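Glutathione S-transferase 1 (Ascaris suum, PDB 4Q5F) conjugates reduced glutathione to a wide range of exogenous and endogenous hydrophobic electrophiles and can also act as a glutathione peroxidase. Local coordinates at residues F104-D109 with P146-F151; R115-V120 with E130-E135; R119-F124 with S181-F186. All coordinates share one frame; numbering follows the deposited sequence.

Contact 1. Residues F104-D109 with P146-F151; sequences FDQFKD and PLLEKF. With GSH (glutathione), chain C.
Phe107 and Leu148 mark the closest backbone approach, their CA atoms 7.5 Å apart, between two helical segments that run antiparallel: residues 104-109 of helix 94-114 and residues 146-151 of helix 129-155. The short axes lie 10.6 Å apart, with 167° between their directions, and 155 Å² of surface is buried. Helix 129-155 is kinked at Pro146, whose nitrogen has no hydrogen to give to the preceding turn. No hydrogen bond crosses; leucine methyl groups meet the chain and amide of Gln106 and the backbone of Phe107. Gln106 sends CG anti to its backbone nitrogen (chi1 -177°) and then bends at chi2, which brings the amide up beside Leu147, where NE2 lies 3.7 Å from Leu147 CD1. Leu148 reaches across with CD2, which sits 4.3 Å from Gln106 CG and equally far from Phe107 N, so one methyl group rests in the angle between the glutamine chain and the helix backbone. The ring of Phe107 leads away from Leu148 toward Ile172 and Ser175 of helix 167-182. These long antiparallel helices belong to the all-helical C-terminal domain of the glutathione transferase fold. Nearly one turn after Gln106, Asp109 faces the second subunit: its OD2 accepts a hydrogen bond of 2.5 Å from N1 of the glutathione that is held mainly by that subunit, through its Trp51, Lys55, Gln62, Leu63, Gln75 and Ser76. The site is thus shared between chains. Chemically, the direct contact is sparse and essentially van der Waals, with the glutamine amide buried between Leu147 and Phe60 of the second subunit, while the carboxylate of Asp109 probably offers electrostatic attraction to the amino group of the tripeptide bound next door.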
loop_
_atom_site.group_PDB
_atom_site.type_symbol
_atom_site.label_atom_id
_atom_site.label_comp_id
_atom_site.label_asym_id
_atom_site.label_seq_id
_atom_site.Cartn_x
_atom_site.Cartn_y
_atom_site.Cartn_z
ATOM N N PHE B 104 -2.647 4.271 7.315
ATOM C CA PHE B 104 -2.167 2.899 7.209
ATOM C C PHE B 104 -1.024 2.791 6.204
ATOM O O PHE B 104 -0.106 1.992 6.390
ATOM C CB PHE B 104 -3.288 1.931 6.831
ATOM C CG PHE B 104 -2.856 0.493 6.839
ATOM C CD1 PHE B 104 -2.678 -0.179 8.037
ATOM C CD2 PHE B 104 -2.610 -0.182 5.655
ATOM C CE1 PHE B 104 -2.272 -1.500 8.054
ATOM C CE2 PHE B 104 -2.204 -1.505 5.667
ATOM C CZ PHE B 104 -2.035 -2.164 6.867
ATOM N N ASP B 105 -1.080 3.591 5.143
ATOM C CA ASP B 105 0.003 3.631 4.166
ATOM C C ASP B 105 1.287 4.153 4.806
ATOM O O ASP B 105 2.384 3.711 4.465
ATOM C CB ASP B 105 -0.370 4.511 2.969
ATOM C CG ASP B 105 -1.214 3.780 1.937
ATOM O OD1 ASP B 105 -1.443 2.560 2.089
ATOM O OD2 ASP B 105 -1.642 4.430 0.961
ATOM N N GLN B 106 1.153 5.101 5.726
ATOM C CA GLN B 106 2.314 5.627 6.433
ATOM C C GLN B 106 2.862 4.558 7.370
ATOM O O GLN B 106 4.076 4.403 7.514
ATOM C CB GLN B 106 1.958 6.888 7.224
ATOM C CG GLN B 106 3.152 7.534 7.921
ATOM C CD GLN B 106 4.233 7.969 6.947
ATOM O OE1 GLN B 106 3.953 8.282 5.791
ATOM N NE2 GLN B 106 5.478 7.985 7.411
ATOM N N PHE B 107 1.957 3.827 8.011
ATOM C CA PHE B 107 2.341 2.690 8.836
ATOM C C PHE B 107 3.046 1.643 7.979
ATOM O O PHE B 107 4.001 1.004 8.420
ATOM C CB PHE B 107 1.114 2.082 9.513
ATOM C CG PHE B 107 1.315 0.667 9.972
ATOM C CD1 PHE B 107 2.006 0.395 11.141
ATOM C CD2 PHE B 107 0.811 -0.392 9.236
ATOM C CE1 PHE B 107 2.192 -0.908 11.564
ATOM C CE2 PHE B 107 0.994 -1.696 9.654
ATOM C CZ PHE B 107 1.686 -1.954 10.820
ATOM N N LYS B 108 2.570 1.479 6.748
ATOM C CA LYS B 108 3.187 0.555 5.806
ATOM C C LYS B 108 4.612 0.981 5.453
ATOM O O LYS B 108 5.503 0.138 5.349
ATOM C CB LYS B 108 2.339 0.437 4.537
ATOM C CG LYS B 108 1.370 -0.743 4.539
ATOM C CD LYS B 108 0.392 -0.663 3.370
ATOM C CE LYS B 108 0.586 -1.804 2.384
ATOM N NZ LYS B 108 -0.271 -1.629 1.175
ATOM N N ASP B 109 4.826 2.283 5.271
ATOM C CA ASP B 109 6.164 2.805 4.999
ATOM C C ASP B 109 7.095 2.495 6.166
ATOM O O ASP B 109 8.239 2.089 5.973
ATOM C CB ASP B 109 6.134 4.319 4.772
ATOM C CG ASP B 109 5.572 4.703 3.415
ATOM O OD1 ASP B 109 5.453 3.821 2.539
ATOM O OD2 ASP B 109 5.262 5.898 3.224
ATOM N N PRO B 146 6.703 9.546 15.809
ATOM C CA PRO B 146 6.169 10.904 15.967
ATOM C C PRO B 146 5.120 11.264 14.912
ATOM O O PRO B 146 4.188 12.012 15.207
ATOM C CB PRO B 146 7.405 11.805 15.814
ATOM C CG PRO B 146 8.569 10.902 15.580
ATOM C CD PRO B 146 8.170 9.513 15.919
ATOM N N LEU B 147 5.268 10.734 13.702
ATOM C CA LEU B 147 4.319 11.016 12.628
ATOM C C LEU B 147 2.976 10.326 12.875
ATOM O O LEU B 147 1.922 10.893 12.593
ATOM C CB LEU B 147 4.897 10.595 11.273
ATOM C CG LEU B 147 6.198 11.301 10.878
ATOM C CD1 LEU B 147 6.805 10.674 9.634
ATOM C CD2 LEU B 147 5.966 12.791 10.662
ATOM N N LEU B 148 3.016 9.104 13.398
ATOM C CA LEU B 148 1.790 8.394 13.747
ATOM C C LEU B 148 1.109 9.064 14.935
ATOM O O LEU B 148 -0.119 9.162 14.992
ATOM C CB LEU B 148 2.085 6.929 14.085
ATOM C CG LEU B 148 2.617 6.015 12.976
ATOM C CD1 LEU B 148 2.716 4.586 13.488
ATOM C CD2 LEU B 148 1.746 6.073 11.730
ATOM N N GLU B 149 1.920 9.527 15.883
ATOM C CA GLU B 149 1.414 10.155 17.095
ATOM C C GLU B 149 0.841 11.533 16.782
ATOM O O GLU B 149 -0.163 11.944 17.365
ATOM C CB GLU B 149 2.534 10.270 18.128
ATOM C CG GLU B 149 2.081 10.145 19.571
ATOM C CD GLU B 149 3.249 9.985 20.526
ATOM O OE1 GLU B 149 4.367 10.413 20.169
ATOM O OE2 GLU B 149 3.057 9.424 21.626
ATOM N N LYS B 150 1.488 12.241 15.861
ATOM C CA LYS B 150 1.005 13.538 15.397
ATOM C C LYS B 150 -0.387 13.393 14.797
ATOM O O LYS B 150 -1.307 14.137 15.136
ATOM C CB LYS B 150 1.962 14.110 14.347
ATOM C CG LYS B 150 1.371 15.228 13.491
ATOM C CD LYS B 150 2.412 15.831 12.559
ATOM C CE LYS B 150 1.778 16.813 11.586
ATOM N NZ LYS B 150 2.797 17.621 10.859
ATOM N N PHE B 151 -0.520 12.429 13.894
ATOM C CA PHE B 151 -1.778 12.153 13.216
ATOM C C PHE B 151 -2.860 11.795 14.227
ATOM O O PHE B 151 -4.004 12.233 14.116
ATOM C CB PHE B 151 -1.585 10.993 12.242
ATOM C CG PHE B 151 -2.684 10.853 11.229
ATOM C CD1 PHE B 151 -3.830 10.134 11.522
ATOM C CD2 PHE B 151 -2.565 11.431 9.978
ATOM C CE1 PHE B 151 -4.838 10.001 10.586
ATOM C CE2 PHE B 151 -3.567 11.300 9.039
ATOM C CZ PHE B 151 -4.705 10.585 9.343
HETATM N N1 GSH C . 4.547 6.645 0.897
HETATM C CA1 GSH C . 4.540 7.957 0.358
HETATM C C1 GSH C . 3.500 8.042 -0.735
HETATM O O11 GSH C . 2.915 9.131 -0.966
HETATM O O12 GSH C . 3.217 7.025 -1.414
HETATM C CB1 GSH C . 5.918 8.270 -0.201
HETATM C CG1 GSH C . 6.009 9.759 -0.553
HETATM C CD1 GSH C . 7.463 10.153 -0.850
HETATM O OE1 GSH C . 8.353 9.344 -0.707
HETATM N N2 GSH C . 7.751 11.493 -1.294
HETATM C CA2 GSH C . 9.087 11.921 -1.574
HETATM C C2 GSH C . 9.344 13.192 -0.778
HETATM O O2 GSH C . 8.396 13.819 -0.329
HETATM C CB2 GSH C . 9.247 12.217 -3.041
HETATM S SG2 GSH C . 8.826 10.793 -3.996
HETATM N N3 GSH C . 10.693 13.665 -0.558
HETATM C CA3 GSH C . 10.921 14.868 0.202
HETATM C C3 GSH C . 10.981 14.538 1.696
HETATM O O31 GSH C . 10.580 13.420 2.114
HETATM O O32 GSH C . 11.430 15.387 2.505
#

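Contact 2. Residues R115-V120 with E130-E135. With GSH (glutathione), chain F.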
loop_
_atom_site.group_PDB
_atom_site.type_symbol
_atom_site.label_atom_id
_atom_site.label_comp_id
_atom_site.label_asym_id
_atom_site.label_seq_id
_atom_site.Cartn_x
_atom_site.Cartn_y
_atom_site.Cartn_z
ATOM N N ARG B 115 10.597 -4.636 8.690
ATOM C CA ARG B 115 10.360 -6.039 8.349
ATOM C C ARG B 115 11.543 -6.754 7.681
ATOM O O ARG B 115 11.817 -7.908 8.001
ATOM C CB ARG B 115 9.090 -6.174 7.499
ATOM C CG ARG B 115 7.813 -6.166 8.339
ATOM C CD ARG B 115 6.550 -5.968 7.512
ATOM N NE ARG B 115 5.409 -5.649 8.370
ATOM C CZ ARG B 115 4.204 -5.301 7.931
ATOM N NH1 ARG B 115 3.959 -5.218 6.630
ATOM N NH2 ARG B 115 3.237 -5.030 8.798
ATOM N N PRO B 116 12.250 -6.076 6.762
ATOM C CA PRO B 116 13.415 -6.714 6.132
ATOM C C PRO B 116 14.516 -7.104 7.121
ATOM O O PRO B 116 15.395 -7.894 6.772
ATOM C CB PRO B 116 13.932 -5.633 5.177
ATOM C CG PRO B 116 12.758 -4.775 4.897
ATOM C CD PRO B 116 11.945 -4.769 6.155
ATOM N N CYS B 117 14.463 -6.550 8.331
ATOM C CA CYS B 117 15.444 -6.838 9.375
ATOM C C CYS B 117 14.838 -7.659 10.507
ATOM O O CYS B 117 15.455 -7.830 11.559
ATOM C CB CYS B 117 15.988 -5.540 9.965
ATOM S SG CYS B 117 16.798 -4.441 8.786
ATOM N N PHE B 118 13.628 -8.159 10.292
ATOM C CA PHE B 118 12.894 -8.867 11.332
ATOM C C PHE B 118 13.604 -10.135 11.801
ATOM O O PHE B 118 13.700 -10.399 13.001
ATOM C CB PHE B 118 11.497 -9.237 10.833
ATOM C CG PHE B 118 10.861 -10.349 11.610
ATOM C CD1 PHE B 118 10.303 -10.110 12.854
ATOM C CD2 PHE B 118 10.832 -11.638 11.104
ATOM C CE1 PHE B 118 9.725 -11.134 13.574
ATOM C CE2 PHE B 118 10.257 -12.662 11.822
ATOM C CZ PHE B 118 9.703 -12.409 13.056
ATOM N N ARG B 119 14.093 -10.922 10.849
ATOM C CA ARG B 119 14.634 -12.241 11.157
ATOM C C ARG B 119 15.972 -12.176 11.885
ATOM O O ARG B 119 16.240 -12.989 12.769
ATOM C CB ARG B 119 14.756 -13.072 9.880
ATOM C CG ARG B 119 13.412 -13.500 9.316
ATOM C CD ARG B 119 13.539 -14.121 7.937
ATOM N NE ARG B 119 14.435 -15.274 7.926
ATOM C CZ ARG B 119 14.135 -16.461 8.444
ATOM N NH1 ARG B 119 12.964 -16.658 9.034
ATOM N NH2 ARG B 119 15.014 -17.452 8.382
ATOM N N VAL B 120 16.812 -11.215 11.516
ATOM C CA VAL B 120 18.059 -10.990 12.238
ATOM C C VAL B 120 17.727 -10.579 13.670
ATOM O O VAL B 120 18.412 -10.972 14.614
ATOM C CB VAL B 120 18.924 -9.904 11.551
ATOM C CG1 VAL B 120 20.157 -9.557 12.386
ATOM C CG2 VAL B 120 19.346 -10.364 10.164
ATOM N N GLU B 130 22.671 -5.771 17.557
ATOM C CA GLU B 130 23.000 -4.459 18.107
ATOM C C GLU B 130 23.190 -3.419 17.006
ATOM O O GLU B 130 22.740 -2.281 17.136
ATOM C CB GLU B 130 24.264 -4.543 18.964
ATOM N N LYS B 131 23.856 -3.814 15.927
ATOM C CA LYS B 131 24.062 -2.928 14.787
ATOM C C LYS B 131 22.723 -2.528 14.175
ATOM O O LYS B 131 22.426 -1.341 14.028
ATOM C CB LYS B 131 24.924 -3.615 13.724
ATOM C CG LYS B 131 25.139 -2.790 12.456
ATOM C CD LYS B 131 25.634 -3.648 11.301
ATOM C CE LYS B 131 25.362 -2.983 9.957
ATOM N NZ LYS B 131 23.902 -2.838 9.681
ATOM N N VAL B 132 21.930 -3.532 13.810
ATOM C CA VAL B 132 20.637 -3.319 13.164
ATOM C C VAL B 132 19.754 -2.374 13.980
ATOM O O VAL B 132 19.096 -1.499 13.418
ATOM C CB VAL B 132 19.925 -4.683 12.907
ATOM C CG1 VAL B 132 18.415 -4.522 12.596
ATOM C CG2 VAL B 132 20.648 -5.443 11.791
ATOM N N LEU B 133 19.749 -2.539 15.298
ATOM C CA LEU B 133 18.943 -1.675 16.153
ATOM C C LEU B 133 19.344 -0.211 15.993
ATOM O O LEU B 133 18.492 0.657 15.806
ATOM C CB LEU B 133 19.059 -2.089 17.622
ATOM C CG LEU B 133 18.399 -3.407 18.036
ATOM C CD1 LEU B 133 18.592 -3.635 19.526
ATOM C CD2 LEU B 133 16.916 -3.437 17.682
ATOM N N LYS B 134 20.645 0.054 16.050
ATOM C CA LYS B 134 21.149 1.421 16.013
ATOM C C LYS B 134 21.126 2.016 14.605
ATOM O O LYS B 134 20.918 3.218 14.442
ATOM C CB LYS B 134 22.573 1.475 16.574
ATOM N N GLU B 135 21.327 1.172 13.596
ATOM C CA GLU B 135 21.481 1.641 12.219
ATOM C C GLU B 135 20.217 1.534 11.361
ATOM O O GLU B 135 20.165 2.111 10.273
ATOM C CB GLU B 135 22.630 0.889 11.536
ATOM C CG GLU B 135 24.019 1.335 11.983
ATOM C CD GLU B 135 24.358 2.748 11.535
ATOM O OE1 GLU B 135 23.903 3.158 10.446
ATOM O OE2 GLU B 135 25.077 3.452 12.275
HETATM C CB2 GSH F . 17.809 -6.121 6.520
HETATM S SG2 GSH F . 18.367 -5.529 8.090
#
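Cys117 meets Val132 on the flank of helix 129-155 and carries a disulfide-linked glutathione, within the short 3-10 segment 115-117. At the start of that segment, the carbonyl oxygen of Arg115 accepts a bond from Phe118 N, closing the turn, and next the oxygen of Pro116 comes 3.0 Å from CB2 of the glutathione. Cys117, at the N-cap position of helix 118-122, is joined to this glutathione by a mixed disulfide, SG to SG2 2.0 Å. Its CB presses on Val132 CG1 at 3.7 Å. With chi1 at -59°, SG stays along the side of that valine, 4.1 Å from CG1. Cys117 lies in the helical C-terminal domain, where the short helix 118-122 links helix 94-114 to helix 129-155, away from the glutathione-binding pocket. Phe118 turns from Val132 and meets Tyr218 edge-to-face, with Trp179 and Leu182 of helix 167-182 also against it. Arg119 makes a salt bridge with Glu125. One turn on from Cys117, Val120 returns to the interface, its CG1 meeting Val132 CG2 at 4.2 Å, the two branched chains slanting past each other.

Contact 3. Residues R119-F124 with S181-F186; sequences RVLAGF and SLIPDF
Leu182 is the main bump of this contact: its CD2 methyl group rests against the backbone at Leu121-Ala122, in the last turn of helix 118-122, beside the small Ala122 side chain. There CD2 lies over Ala122, 3.8 Å from CA and 3.9 Å from both CB and the backbone N of that residue. Because alanine carries a single methyl group, the leucine branch can settle directly onto the main chain, and the CA atoms of Ala122 and Leu182 come within 6.6 Å. The same CD2 also reaches the end of the preceding residue, 4.1 Å from Leu121 C, so one methyl group spans the peptide link between Leu121 and Ala122. On the Leu121 side the fit is looser, CB of Leu121 standing 4.5 Å from Leu182 CD2. Leu121 answers with a bump of its own, its CD1 meeting CD1 of Ile183 at 4.5 Å, a light touch between branch ends. Leu121 and Ile183 both also touch Leu133 of helix 129-155, which makes this a junction of three chain regions in the helical C-terminal domain of the transferase fold. After Leu182 the chain makes a type II beta turn from Ile183 to Phe186, closed by a bond from Phe186 N to Ile183 O. Helix 118-122 ends alongside, Gly123 taking a positive phi just after Ala122, so that the chain turns off directly beyond the alanine on which the methyl group of Leu182 sits.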
loop_
_atom_site.group_PDB
_atom_site.type_symbol
_atom_site.label_atom_id
_atom_site.label_comp_id
_atom_site.label_asym_id
_atom_site.label_seq_id
_atom_site.Cartn_x
_atom_site.Cartn_y
_atom_site.Cartn_z
ATOM N N ARG B 119 14.093 -10.922 10.849
ATOM C CA ARG B 119 14.634 -12.241 11.157
ATOM C C ARG B 119 15.972 -12.176 11.885
ATOM O O ARG B 119 16.240 -12.989 12.769
ATOM C CB ARG B 119 14.756 -13.072 9.880
ATOM C CG ARG B 119 13.412 -13.500 9.316
ATOM C CD ARG B 119 13.539 -14.121 7.937
ATOM N NE ARG B 119 14.435 -15.274 7.926
ATOM C CZ ARG B 119 14.135 -16.461 8.444
ATOM N NH1 ARG B 119 12.964 -16.658 9.034
ATOM N NH2 ARG B 119 15.014 -17.452 8.382
ATOM N N VAL B 120 16.812 -11.215 11.516
ATOM C CA VAL B 120 18.059 -10.990 12.238
ATOM C C VAL B 120 17.727 -10.579 13.670
ATOM O O VAL B 120 18.412 -10.972 14.614
ATOM C CB VAL B 120 18.924 -9.904 11.551
ATOM C CG1 VAL B 120 20.157 -9.557 12.386
ATOM C CG2 VAL B 120 19.346 -10.364 10.164
ATOM N N LEU B 121 16.660 -9.804 13.826
ATOM C CA LEU B 121 16.246 -9.334 15.143
ATOM C C LEU B 121 15.557 -10.431 15.944
ATOM O O LEU B 121 15.679 -10.479 17.167
ATOM C CB LEU B 121 15.328 -8.117 15.009
ATOM C CG LEU B 121 16.016 -6.813 14.603
ATOM C CD1 LEU B 121 14.983 -5.727 14.348
ATOM C CD2 LEU B 121 17.010 -6.360 15.667
ATOM N N ALA B 122 14.835 -11.312 15.257
ATOM C CA ALA B 122 14.197 -12.444 15.918
ATOM C C ALA B 122 15.225 -13.533 16.220
ATOM O O ALA B 122 14.974 -14.428 17.028
ATOM C CB ALA B 122 13.077 -12.997 15.059
ATOM N N GLY B 123 16.379 -13.450 15.564
ATOM C CA GLY B 123 17.461 -14.393 15.782
ATOM C C GLY B 123 17.462 -15.545 14.794
ATOM O O GLY B 123 18.316 -16.428 14.866
ATOM N N PHE B 124 16.510 -15.536 13.867
ATOM C CA PHE B 124 16.378 -16.613 12.891
ATOM C C PHE B 124 17.452 -16.535 11.809
ATOM O O PHE B 124 17.736 -17.526 11.137
ATOM C CB PHE B 124 14.991 -16.570 12.246
ATOM C CG PHE B 124 13.861 -16.730 13.224
ATOM C CD1 PHE B 124 13.902 -17.717 14.196
ATOM C CD2 PHE B 124 12.763 -15.890 13.177
ATOM C CE1 PHE B 124 12.867 -17.864 15.099
ATOM C CE2 PHE B 124 11.726 -16.033 14.079
ATOM C CZ PHE B 124 11.778 -17.021 15.041
ATOM N N SER B 181 7.817 -6.416 21.291
ATOM C CA SER B 181 8.422 -7.618 21.855
ATOM C C SER B 181 9.796 -7.906 21.252
ATOM O O SER B 181 10.623 -8.574 21.871
ATOM C CB SER B 181 7.499 -8.818 21.630
ATOM O OG SER B 181 6.170 -8.518 22.022
ATOM N N LEU B 182 10.035 -7.401 20.045
ATOM C CA LEU B 182 11.306 -7.608 19.353
ATOM C C LEU B 182 12.310 -6.515 19.690
ATOM O O LEU B 182 13.521 -6.712 19.580
ATOM C CB LEU B 182 11.088 -7.614 17.840
ATOM C CG LEU B 182 10.510 -8.880 17.215
ATOM C CD1 LEU B 182 9.674 -8.515 16.003
ATOM C CD2 LEU B 182 11.628 -9.837 16.827
ATOM N N ILE B 183 11.792 -5.360 20.092
ATOM C CA ILE B 183 12.599 -4.162 20.281
ATOM C C ILE B 183 12.284 -3.555 21.645
ATOM O O ILE B 183 11.188 -3.041 21.853
ATOM C CB ILE B 183 12.307 -3.143 19.161
ATOM C CG1 ILE B 183 12.827 -3.679 17.826
ATOM C CG2 ILE B 183 12.950 -1.792 19.455
ATOM C CD1 ILE B 183 12.198 -3.037 16.612
ATOM N N PRO B 184 13.236 -3.626 22.589
ATOM C CA PRO B 184 12.942 -3.053 23.907
ATOM C C PRO B 184 12.809 -1.535 23.847
ATOM O O PRO B 184 13.588 -0.876 23.157
ATOM C CB PRO B 184 14.161 -3.448 24.751
ATOM C CG PRO B 184 14.830 -4.549 23.996
ATOM C CD PRO B 184 14.563 -4.267 22.556
ATOM N N ASP B 185 11.819 -1.000 24.555
ATOM C CA ASP B 185 11.594 0.440 24.619
ATOM C C ASP B 185 11.234 1.007 23.244
ATOM O O ASP B 185 11.484 2.178 22.953
ATOM C CB ASP B 185 12.822 1.147 25.203
ATOM C CG ASP B 185 13.265 0.546 26.524
ATOM O OD1 ASP B 185 12.620 0.831 27.557
ATOM O OD2 ASP B 185 14.259 -0.209 26.529
ATOM N N PHE B 186 10.644 0.154 22.412
ATOM C CA PHE B 186 10.157 0.523 21.086
ATOM C C PHE B 186 9.161 1.681 21.139
ATOM O O PHE B 186 9.143 2.537 20.257
ATOM C CB PHE B 186 9.498 -0.704 20.454
ATOM C CG PHE B 186 8.886 -0.455 19.107
ATOM C CD1 PHE B 186 9.684 -0.273 17.991
ATOM C CD2 PHE B 186 7.510 -0.439 18.953
ATOM C CE1 PHE B 186 9.120 -0.057 16.749
ATOM C CE2 PHE B 186 6.939 -0.226 17.712
ATOM C CZ PHE B 186 7.745 -0.036 16.608
#

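Overall arrangement
All three contacts lie in the helical C-terminal domain. Contacts 2 and 3 are neighbours, their centres 7 Å apart; they share Arg119 and Val120 of helix 118-122 and meet through Leu121 against Val132 and Leu133, and Phe118 against Leu182. Contact 1 is centred about 20 Å from each; it touches contact 2 where Phe107 meets Arg115, and has no touch with contact 3. Along the chain, contact 2 is nested inside the loop closed by contact 1, whereas contacts 1 and 3 alternate. Helix 129-155 gives its first turns to contact 2 and a later stretch, beside the second subunit, to contact 1.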